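Local coordinates for DUF115 domain-containing protein (Magnetospirillum magneticum AMB-1, PDB 5MU5), which is probably a Maf-type glycosyltransferase that glycosylates flagellin and so takes part in building the bacterial flagellum, at residues A[274-279]-A[410-415]; A[298-303]-A[316-321]; A[488-493]-A[502-507]. All blocks are in the same frame, centred on the assembly; numbering follows the deposited sequence.

Contact 1 (A[274-279]-A[410-415]); sequences PVFIVG and YLFGVD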
loop_
_atom_site.group_PDB
_atom_site.type_symbol
_atom_site.label_atom_id
_atom_site.label_comp_id
_atom_site.label_asym_id
_atom_site.label_seq_id
_atom_site.Cartn_x
_atom_site.Cartn_y
_atom_site.Cartn_z
ATOM N N PRO A 274 3.070 31.769 -12.375
ATOM C CA PRO A 274 3.376 31.018 -11.170
ATOM C C PRO A 274 2.117 30.612 -10.434
ATOM O O PRO A 274 1.080 31.227 -10.593
ATOM C CB PRO A 274 4.210 31.986 -10.320
ATOM C CG PRO A 274 4.104 33.305 -10.962
ATOM C CD PRO A 274 3.370 33.197 -12.259
ATOM N N VAL A 275 2.228 29.577 -9.628
ATOM C CA VAL A 275 1.127 29.123 -8.817
ATOM C C VAL A 275 1.525 29.172 -7.336
ATOM O O VAL A 275 2.659 28.846 -6.964
ATOM C CB VAL A 275 0.658 27.714 -9.258
ATOM C CG1 VAL A 275 1.666 26.652 -8.866
ATOM C CG2 VAL A 275 -0.686 27.397 -8.629
ATOM N N PHE A 276 0.586 29.636 -6.513
ATOM C CA PHE A 276 0.728 29.653 -5.075
ATOM C C PHE A 276 -0.115 28.537 -4.515
ATOM O O PHE A 276 -1.338 28.550 -4.687
ATOM C CB PHE A 276 0.237 30.950 -4.453
ATOM C CG PHE A 276 1.042 32.147 -4.806
ATOM C CD1 PHE A 276 2.259 32.045 -5.490
ATOM C CD2 PHE A 276 0.601 33.381 -4.418
ATOM C CE1 PHE A 276 2.989 33.164 -5.775
ATOM C CE2 PHE A 276 1.335 34.508 -4.709
ATOM C CZ PHE A 276 2.520 34.405 -5.385
ATOM N N ILE A 277 0.546 27.574 -3.875
ATOM C CA ILE A 277 -0.118 26.432 -3.257
ATOM C C ILE A 277 -0.175 26.732 -1.787
ATOM O O ILE A 277 0.851 26.930 -1.161
ATOM C CB ILE A 277 0.644 25.141 -3.545
ATOM C CG1 ILE A 277 0.486 24.814 -5.031
ATOM C CG2 ILE A 277 0.095 23.997 -2.710
ATOM C CD1 ILE A 277 1.571 23.948 -5.596
ATOM N N VAL A 278 -1.383 26.784 -1.249
ATOM C CA VAL A 278 -1.590 27.259 0.093
ATOM C C VAL A 278 -2.191 26.174 0.951
ATOM O O VAL A 278 -3.292 25.726 0.694
ATOM C CB VAL A 278 -2.550 28.468 0.120
ATOM C CG1 VAL A 278 -2.614 29.056 1.507
ATOM C CG2 VAL A 278 -2.090 29.539 -0.859
ATOM N N GLY A 279 -1.450 25.770 1.981
ATOM C CA GLY A 279 -1.939 24.817 2.970
ATOM C C GLY A 279 -2.452 25.513 4.215
ATOM O O GLY A 279 -2.488 26.755 4.300
ATOM N N TYR A 410 5.056 28.107 -5.632
ATOM C CA TYR A 410 5.359 28.684 -4.337
ATOM C C TYR A 410 4.464 28.040 -3.304
ATOM O O TYR A 410 3.238 28.028 -3.448
ATOM C CB TYR A 410 5.163 30.187 -4.357
ATOM C CG TYR A 410 6.130 30.867 -5.289
ATOM C CD1 TYR A 410 5.859 30.973 -6.640
ATOM C CD2 TYR A 410 7.336 31.376 -4.823
ATOM C CE1 TYR A 410 6.757 31.573 -7.499
ATOM C CE2 TYR A 410 8.235 31.988 -5.675
ATOM C CZ TYR A 410 7.938 32.077 -7.009
ATOM O OH TYR A 410 8.821 32.690 -7.862
ATOM N N LEU A 411 5.079 27.484 -2.270
ATOM C CA LEU A 411 4.317 26.912 -1.168
ATOM C C LEU A 411 4.180 27.874 0.011
ATOM O O LEU A 411 5.147 28.437 0.500
ATOM C CB LEU A 411 4.952 25.622 -0.679
ATOM C CG LEU A 411 5.318 24.566 -1.711
ATOM C CD1 LEU A 411 5.991 23.430 -0.954
ATOM C CD2 LEU A 411 4.131 24.068 -2.518
ATOM N N PHE A 412 2.954 28.026 0.475
ATOM C CA PHE A 412 2.641 28.827 1.634
ATOM C C PHE A 412 1.780 27.973 2.558
ATOM O O PHE A 412 0.940 27.188 2.094
ATOM C CB PHE A 412 1.867 30.076 1.225
ATOM C CG PHE A 412 2.621 30.990 0.310
ATOM C CD1 PHE A 412 2.538 30.828 -1.056
ATOM C CD2 PHE A 412 3.363 32.033 0.817
ATOM C CE1 PHE A 412 3.205 31.695 -1.911
ATOM C CE2 PHE A 412 4.045 32.890 -0.018
ATOM C CZ PHE A 412 3.963 32.729 -1.383
ATOM N N GLY A 413 2.006 28.106 3.856
ATOM C CA GLY A 413 1.235 27.376 4.850
ATOM C C GLY A 413 1.367 25.871 4.754
ATOM O O GLY A 413 0.454 25.153 5.152
ATOM N N VAL A 414 2.459 25.406 4.153
ATOM C CA VAL A 414 2.765 23.983 4.036
ATOM C C VAL A 414 3.875 23.761 5.059
ATOM O O VAL A 414 5.036 23.581 4.701
ATOM C CB VAL A 414 3.263 23.603 2.646
ATOM C CG1 VAL A 414 3.451 22.090 2.541
ATOM C CG2 VAL A 414 2.266 24.039 1.608
ATOM N N ASP A 415 3.489 23.825 6.333
ATOM C CA ASP A 415 4.417 23.758 7.451
ATOM C C ASP A 415 4.796 22.308 7.752
ATOM O O ASP A 415 5.972 21.977 7.822
ATOM C CB ASP A 415 3.789 24.384 8.704
ATOM C CG ASP A 415 3.570 25.887 8.580
ATOM O OD1 ASP A 415 3.807 26.454 7.495
ATOM O OD2 ASP A 415 3.136 26.503 9.582
#
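Parallel pairing brings Phe-276, Ile-277 and Val-278 beside Tyr-410, Leu-411 and Phe-412, the strand axes 4.7 Å apart and turned by 26°. Four backbone hydrogen bonds zigzag across the gap: Tyr-410 N to Val-275 O, Ile-277 N to Tyr-410 O, Phe-412 N to Ile-277 O and, beyond the last paired residues, Gly-279 N to Phe-412 O at 2.8 Å. Ile-277 thus spends both its backbone polar groups on this neighbour, whereas Phe-276 turns its own to strand 299-303. Where the strands end, Gly-413 has a positive phi, and a side chain on Gly-279 would run into Gly-413 O.

Three aromatic rings gather on one face of the sheet. CG of Phe-276 sits beside its backbone N (chi1 -67°), which carries the ring over to Tyr-410 and Phe-412. The Phe-412 ring presents its edge to the face of Phe-276, with CE1 of Phe-412 3.6 Å from CG of Phe-276 and the planes 62° apart. Along its CD1-CE1 side Phe-276 meets Tyr-410, its CD1 lying 3.6 Å from Tyr-410 CB and its CE1 3.7 Å from Tyr-410 CD1. Pro-274 CB closes on the edge of the tyrosine ring at Tyr-410 CE1 (3.8 Å), while the hydroxyl beyond it bonds to Glu-408. Replacing Phe-276 by alanine would probably leave a gap beside Tyr-410 and Phe-412 and take away the face the Phe-412 edge rests on. On the opposite face Ile-277 and Leu-411 run abreast, and Leu-411 CD2 reaches Ile-277 CB at 3.8 Å.

Helix 284-294 packs against the aromatic side, touching Phe-276, Val-278 and Phe-412. Parallel strands covered in this way, with Gly-279 in the loop after the first and near a bound sulfate, are consistent with the central sheet of a Rossmann-like alpha/beta domain.

Contact 2 (A[298-303]-A[316-321]); sequences AVIISC and QPDFQM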
loop_
_atom_site.group_PDB
_atom_site.type_symbol
_atom_site.label_atom_id
_atom_site.label_comp_id
_atom_site.label_asym_id
_atom_site.label_seq_id
_atom_site.Cartn_x
_atom_site.Cartn_y
_atom_site.Cartn_z
ATOM N N ALA A 298 -0.771 35.582 -10.066
ATOM C CA ALA A 298 -0.431 34.202 -9.745
ATOM C C ALA A 298 -1.702 33.396 -9.572
ATOM O O ALA A 298 -2.731 33.929 -9.171
ATOM C CB ALA A 298 0.401 34.133 -8.481
ATOM N N VAL A 299 -1.631 32.097 -9.838
ATOM C CA VAL A 299 -2.802 31.254 -9.656
ATOM C C VAL A 299 -2.807 30.803 -8.209
ATOM O O VAL A 299 -1.795 30.318 -7.742
ATOM C CB VAL A 299 -2.761 30.073 -10.632
ATOM C CG1 VAL A 299 -3.834 29.040 -10.300
ATOM C CG2 VAL A 299 -2.913 30.622 -12.048
ATOM N N ILE A 300 -3.918 31.004 -7.498
ATOM C CA ILE A 300 -4.017 30.599 -6.098
ATOM C C ILE A 300 -4.707 29.244 -6.001
ATOM O O ILE A 300 -5.863 29.105 -6.395
ATOM C CB ILE A 300 -4.832 31.583 -5.253
ATOM C CG1 ILE A 300 -4.333 33.018 -5.406
ATOM C CG2 ILE A 300 -4.814 31.160 -3.791
ATOM C CD1 ILE A 300 -2.871 33.234 -5.105
ATOM N N ILE A 301 -3.979 28.250 -5.506
ATOM C CA ILE A 301 -4.523 26.930 -5.269
ATOM C C ILE A 301 -4.663 26.779 -3.755
ATOM O O ILE A 301 -3.669 26.757 -3.014
ATOM C CB ILE A 301 -3.636 25.839 -5.878
ATOM C CG1 ILE A 301 -3.651 25.988 -7.392
ATOM C CG2 ILE A 301 -4.132 24.454 -5.483
ATOM C CD1 ILE A 301 -2.939 24.896 -8.139
ATOM N N SER A 302 -5.910 26.720 -3.304
ATOM C CA SER A 302 -6.237 26.617 -1.903
ATOM C C SER A 302 -6.442 25.163 -1.591
ATOM O O SER A 302 -7.241 24.505 -2.229
ATOM C CB SER A 302 -7.525 27.393 -1.595
ATOM O OG SER A 302 -7.876 27.265 -0.220
ATOM N N CYS A 303 -5.724 24.668 -0.594
ATOM C CA CYS A 303 -5.804 23.262 -0.222
ATOM C C CYS A 303 -6.665 23.072 1.018
ATOM O O CYS A 303 -6.303 23.518 2.108
ATOM C CB CYS A 303 -4.390 22.723 -0.019
ATOM S SG CYS A 303 -3.451 22.782 -1.570
ATOM N N GLN A 316 -8.880 35.638 -3.299
ATOM C CA GLN A 316 -9.742 34.732 -4.047
ATOM C C GLN A 316 -8.965 33.507 -4.564
ATOM O O GLN A 316 -8.126 33.631 -5.427
ATOM C CB GLN A 316 -10.366 35.491 -5.225
ATOM C CG GLN A 316 -11.201 34.646 -6.180
ATOM C CD GLN A 316 -12.420 34.025 -5.514
ATOM O OE1 GLN A 316 -13.212 34.720 -4.879
ATOM N NE2 GLN A 316 -12.584 32.715 -5.668
ATOM N N PRO A 317 -9.238 32.315 -4.022
ATOM C CA PRO A 317 -8.657 31.140 -4.660
ATOM C C PRO A 317 -9.147 30.986 -6.098
ATOM O O PRO A 317 -10.305 31.251 -6.381
ATOM C CB PRO A 317 -9.200 29.966 -3.843
ATOM C CG PRO A 317 -9.721 30.537 -2.597
ATOM C CD PRO A 317 -10.024 31.979 -2.829
ATOM N N ASP A 318 -8.273 30.555 -6.989
ATOM C CA ASP A 318 -8.658 30.224 -8.347
ATOM C C ASP A 318 -9.150 28.788 -8.330
ATOM O O ASP A 318 -10.146 28.440 -8.969
ATOM C CB ASP A 318 -7.468 30.407 -9.264
ATOM C CG ASP A 318 -7.022 31.891 -9.357
ATOM O OD1 ASP A 318 -7.765 32.677 -9.987
ATOM O OD2 ASP A 318 -5.933 32.260 -8.826
ATOM N N PHE A 319 -8.459 27.953 -7.561
ATOM C CA PHE A 319 -8.865 26.566 -7.382
ATOM C C PHE A 319 -8.942 26.227 -5.922
ATOM O O PHE A 319 -8.121 26.699 -5.140
ATOM C CB PHE A 319 -7.918 25.615 -8.104
ATOM C CG PHE A 319 -7.894 25.829 -9.582
ATOM C CD1 PHE A 319 -8.993 25.482 -10.354
ATOM C CD2 PHE A 319 -6.797 26.405 -10.202
ATOM C CE1 PHE A 319 -8.998 25.684 -11.723
ATOM C CE2 PHE A 319 -6.793 26.614 -11.568
ATOM C CZ PHE A 319 -7.906 26.259 -12.327
ATOM N N GLN A 320 -9.958 25.449 -5.568
ATOM C CA GLN A 320 -10.113 24.908 -4.226
ATOM C C GLN A 320 -9.974 23.385 -4.335
ATOM O O GLN A 320 -10.670 22.734 -5.126
ATOM C CB GLN A 320 -11.472 25.307 -3.627
ATOM C CG GLN A 320 -11.832 24.616 -2.312
ATOM C CD GLN A 320 -10.947 25.055 -1.157
ATOM O OE1 GLN A 320 -10.547 26.218 -1.068
ATOM N NE2 GLN A 320 -10.646 24.129 -0.260
ATOM N N MET A 321 -9.065 22.823 -3.539
ATOM C CA MET A 321 -8.778 21.393 -3.613
ATOM C C MET A 321 -9.455 20.642 -2.485
ATOM O O MET A 321 -9.518 21.132 -1.333
ATOM C CB MET A 321 -7.288 21.124 -3.535
ATOM C CG MET A 321 -6.435 21.949 -4.466
ATOM S SD MET A 321 -6.687 21.640 -6.210
ATOM C CE MET A 321 -6.475 19.849 -6.239
#
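With its OG anti to the backbone N (chi1 178°), Ser-302 sends its hydroxyl across to Gln-320, whose chain folds about its CB-CG bond (chi2 68°) to bring OE1 back within 3.0 Å of Ser-302 OG. The serine donates, approaching from outside the amide's carbonyl plane, and the other end of the amide, Gln-320 NE2, is held by Gly-304 O. Asp-318, its CG beside its own backbone N, swings OD2 onto the amide of Ile-300. That bond is short and nearly straight, 2.7 Å from Ile-300 N to Asp-318 OD2 with 173° at the hydrogen, and it uses the anti lone pair. The same oxygen forms a salt bridge with Lys-518, which would be expected to favour the charged carboxylate.

Ile-300 O accepts from two successive amides, Asp-318 N and Phe-319 N, just where the second strand begins. Regular parallel pairing follows, with Ser-302 N bonded to Phe-319 O at 2.9 Å and Met-321 N to Ser-302 O at 2.8 Å. Strand 299-303, helix 307-312 and strand 319-322 form a beta-alpha-beta unit, the helix covering the Ser-302 and Gln-320 side; Pro-317 CB lies 3.8 Å from Ser-302 CB on that side.

The other face is apolar. Phe-319 turns the edge of its ring to Val-299, CD2 to CG1 at 4.0 Å, and Met-321 CG fits against Ile-301 CG2 at 3.6 Å. Helix 393-404 lies over this surface, Ala-401 touching Ile-301 and Thr-396 touching Met-321.

Contact 3 (A[488-493]-A[502-507]); sequences NAFNCS and RPLSSQ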
loop_
_atom_site.group_PDB
_atom_site.type_symbol
_atom_site.label_atom_id
_atom_site.label_comp_id
_atom_site.label_asym_id
_atom_site.label_seq_id
_atom_site.Cartn_x
_atom_site.Cartn_y
_atom_site.Cartn_z
ATOM N N ASN A 488 10.269 24.467 -10.890
ATOM C CA ASN A 488 11.036 25.318 -10.018
ATOM C C ASN A 488 10.163 25.667 -8.788
ATOM O O ASN A 488 9.301 26.536 -8.850
ATOM C CB ASN A 488 11.420 26.538 -10.840
ATOM C CG ASN A 488 12.490 27.370 -10.207
ATOM O OD1 ASN A 488 13.419 26.861 -9.572
ATOM N ND2 ASN A 488 12.381 28.680 -10.394
ATOM N N ALA A 489 10.373 24.970 -7.681
ATOM C CA ALA A 489 9.536 25.107 -6.501
ATOM C C ALA A 489 10.206 25.825 -5.333
ATOM O O ALA A 489 11.317 25.502 -4.944
ATOM C CB ALA A 489 9.061 23.740 -6.052
ATOM N N PHE A 490 9.490 26.790 -4.767
ATOM C CA PHE A 490 9.968 27.578 -3.650
ATOM C C PHE A 490 9.099 27.324 -2.447
ATOM O O PHE A 490 7.897 27.167 -2.574
ATOM C CB PHE A 490 9.958 29.047 -4.016
ATOM C CG PHE A 490 10.813 29.358 -5.203
ATOM C CD1 PHE A 490 10.280 29.338 -6.482
ATOM C CD2 PHE A 490 12.170 29.609 -5.051
ATOM C CE1 PHE A 490 11.074 29.604 -7.579
ATOM C CE2 PHE A 490 12.963 29.880 -6.142
ATOM C CZ PHE A 490 12.422 29.869 -7.404
ATOM N N ASN A 491 9.712 27.217 -1.276
ATOM C CA ASN A 491 8.946 27.006 -0.066
ATOM C C ASN A 491 9.104 28.250 0.768
ATOM O O ASN A 491 10.213 28.547 1.198
ATOM C CB ASN A 491 9.442 25.782 0.695
ATOM C CG ASN A 491 8.562 25.437 1.888
ATOM O OD1 ASN A 491 7.511 26.063 2.125
ATOM N ND2 ASN A 491 8.981 24.430 2.646
ATOM N N CYS A 492 8.003 28.982 0.951
ATOM C CA CYS A 492 7.972 30.171 1.794
ATOM C C CYS A 492 7.454 29.881 3.204
ATOM O O CYS A 492 7.423 30.781 4.064
ATOM C CB CYS A 492 7.110 31.273 1.146
ATOM S SG CYS A 492 7.620 31.769 -0.533
ATOM N N SER A 493 7.064 28.626 3.452
ATOM C CA SER A 493 6.501 28.213 4.735
ATOM C C SER A 493 7.565 28.062 5.826
ATOM O O SER A 493 8.664 27.586 5.572
ATOM C CB SER A 493 5.772 26.878 4.575
ATOM O OG SER A 493 4.895 26.930 3.472
ATOM N N ARG A 502 13.271 25.137 -2.925
ATOM C CA ARG A 502 14.278 26.050 -2.392
ATOM C C ARG A 502 13.611 26.940 -1.356
ATOM O O ARG A 502 12.560 27.484 -1.596
ATOM C CB ARG A 502 14.924 26.907 -3.482
ATOM C CG ARG A 502 16.246 26.374 -4.018
ATOM C CD ARG A 502 17.114 27.484 -4.622
ATOM N NE ARG A 502 16.463 28.138 -5.760
ATOM C CZ ARG A 502 16.395 27.639 -6.999
ATOM N NH1 ARG A 502 16.941 26.460 -7.285
ATOM N NH2 ARG A 502 15.767 28.317 -7.962
ATOM N N PRO A 503 14.210 27.070 -0.181
ATOM C CA PRO A 503 13.662 27.993 0.802
ATOM C C PRO A 503 13.623 29.396 0.233
ATOM O O PRO A 503 14.529 29.783 -0.472
ATOM C CB PRO A 503 14.696 27.941 1.933
ATOM C CG PRO A 503 15.310 26.589 1.806
ATOM C CD PRO A 503 15.351 26.300 0.342
ATOM N N LEU A 504 12.601 30.160 0.546
ATOM C CA LEU A 504 12.489 31.519 0.050
ATOM C C LEU A 504 11.607 32.277 1.004
ATOM O O LEU A 504 10.483 31.886 1.237
ATOM C CB LEU A 504 11.834 31.549 -1.333
ATOM C CG LEU A 504 11.648 32.948 -1.937
ATOM C CD1 LEU A 504 12.986 33.549 -2.335
ATOM C CD2 LEU A 504 10.748 32.924 -3.153
ATOM N N SER A 505 12.141 33.345 1.574
ATOM C CA SER A 505 11.373 34.264 2.388
ATOM C C SER A 505 10.387 34.952 1.454
ATOM O O SER A 505 10.760 35.360 0.354
ATOM C CB SER A 505 12.316 35.277 3.020
ATOM O OG SER A 505 11.604 36.389 3.486
ATOM N N SER A 506 9.131 35.064 1.869
ATOM C CA SER A 506 8.111 35.694 1.034
ATOM C C SER A 506 8.427 37.180 0.750
ATOM O O SER A 506 7.905 37.740 -0.209
ATOM C CB SER A 506 6.709 35.521 1.634
ATOM O OG SER A 506 6.588 36.238 2.834
ATOM N N GLN A 507 9.289 37.798 1.563
ATOM C CA GLN A 507 9.763 39.146 1.275
ATOM C C GLN A 507 10.716 39.186 0.077
ATOM O O GLN A 507 10.917 40.228 -0.502
ATOM C CB GLN A 507 10.477 39.744 2.476
ATOM C CG GLN A 507 9.617 39.885 3.708
ATOM C CD GLN A 507 10.308 40.748 4.743
ATOM O OE1 GLN A 507 10.498 41.945 4.527
ATOM N NE2 GLN A 507 10.694 40.153 5.866
HETATM O O HOH W 1 8.112 33.211 4.010
#
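Phe-490 pairs with Arg-502 and Asn-491 with Pro-503 in a short parallel bridge, the two segments diverging by 47° end to end, joined by bonds from Arg-502 N to Ala-489 O (2.8 Å), Asn-491 N to Arg-502 O (2.9 Å) and Leu-504 N to Asn-491 O (3.0 Å).

Arg-502 extends along the flank of Phe-490. Its chain bends near the end and brings NH2 to 3.7 Å from Phe-490 CE2, with the guanidinium plane turned 75° from the ring. The same nitrogen, Arg-502 NH2, comes within 3.2 Å of Asn-488 OD1. This arginine is exposed and touches a crystal neighbour, and its conformation may owe something to the lattice. Farther along, Leu-504 has its CG anti to the backbone N; chi1 of 179° carries the branch toward strand 488-491, and CD2 touches both Phe-490 and Cys-492, lying 4.0 Å from Phe-490 CB and 4.2 Å from Cys-492 SG. Asn-491 turns back on its own segment, away from segment 502-507, and its OD1 accepts from Ser-493 N to form an Asx turn as the strand ends. A water bound to Ser-506 N also lies by Cys-492 O, although the latter distance is too short to be trusted.

Strand 502-503 is an outermost strand of the large mixed sheet, and strand 488-491 joins it to strand 408-412, where Tyr-410 stacks on the Phe-490 ring and touches Leu-504. Past the bridge, Ser-506 OG bonds to Asp-287, tying the departing chain to helix 284-294.

Overall arrangement
All three contacts belong to one large sheet. Contact 1 lies between the other two, its strands neighbouring one strand of each: 275-278 lies beside 299-303 of contact 2, and 408-412 beside 488-491 of contact 3. Contacts 2 and 3 do not touch, their nearest atoms about 11 Å apart. Along the chain, contact 2 is nested within the loop that contact 1 closes, while contact 3 follows later. Contacts 1 and 2 are buried; the former relies on aromatic and aliphatic packing, the latter combines an apolar face with side-chain hydrogen bonds and a carboxylate. Contact 3, at the sheet's margin, is partly exposed, with fewer backbone bonds and an arginine at the surface.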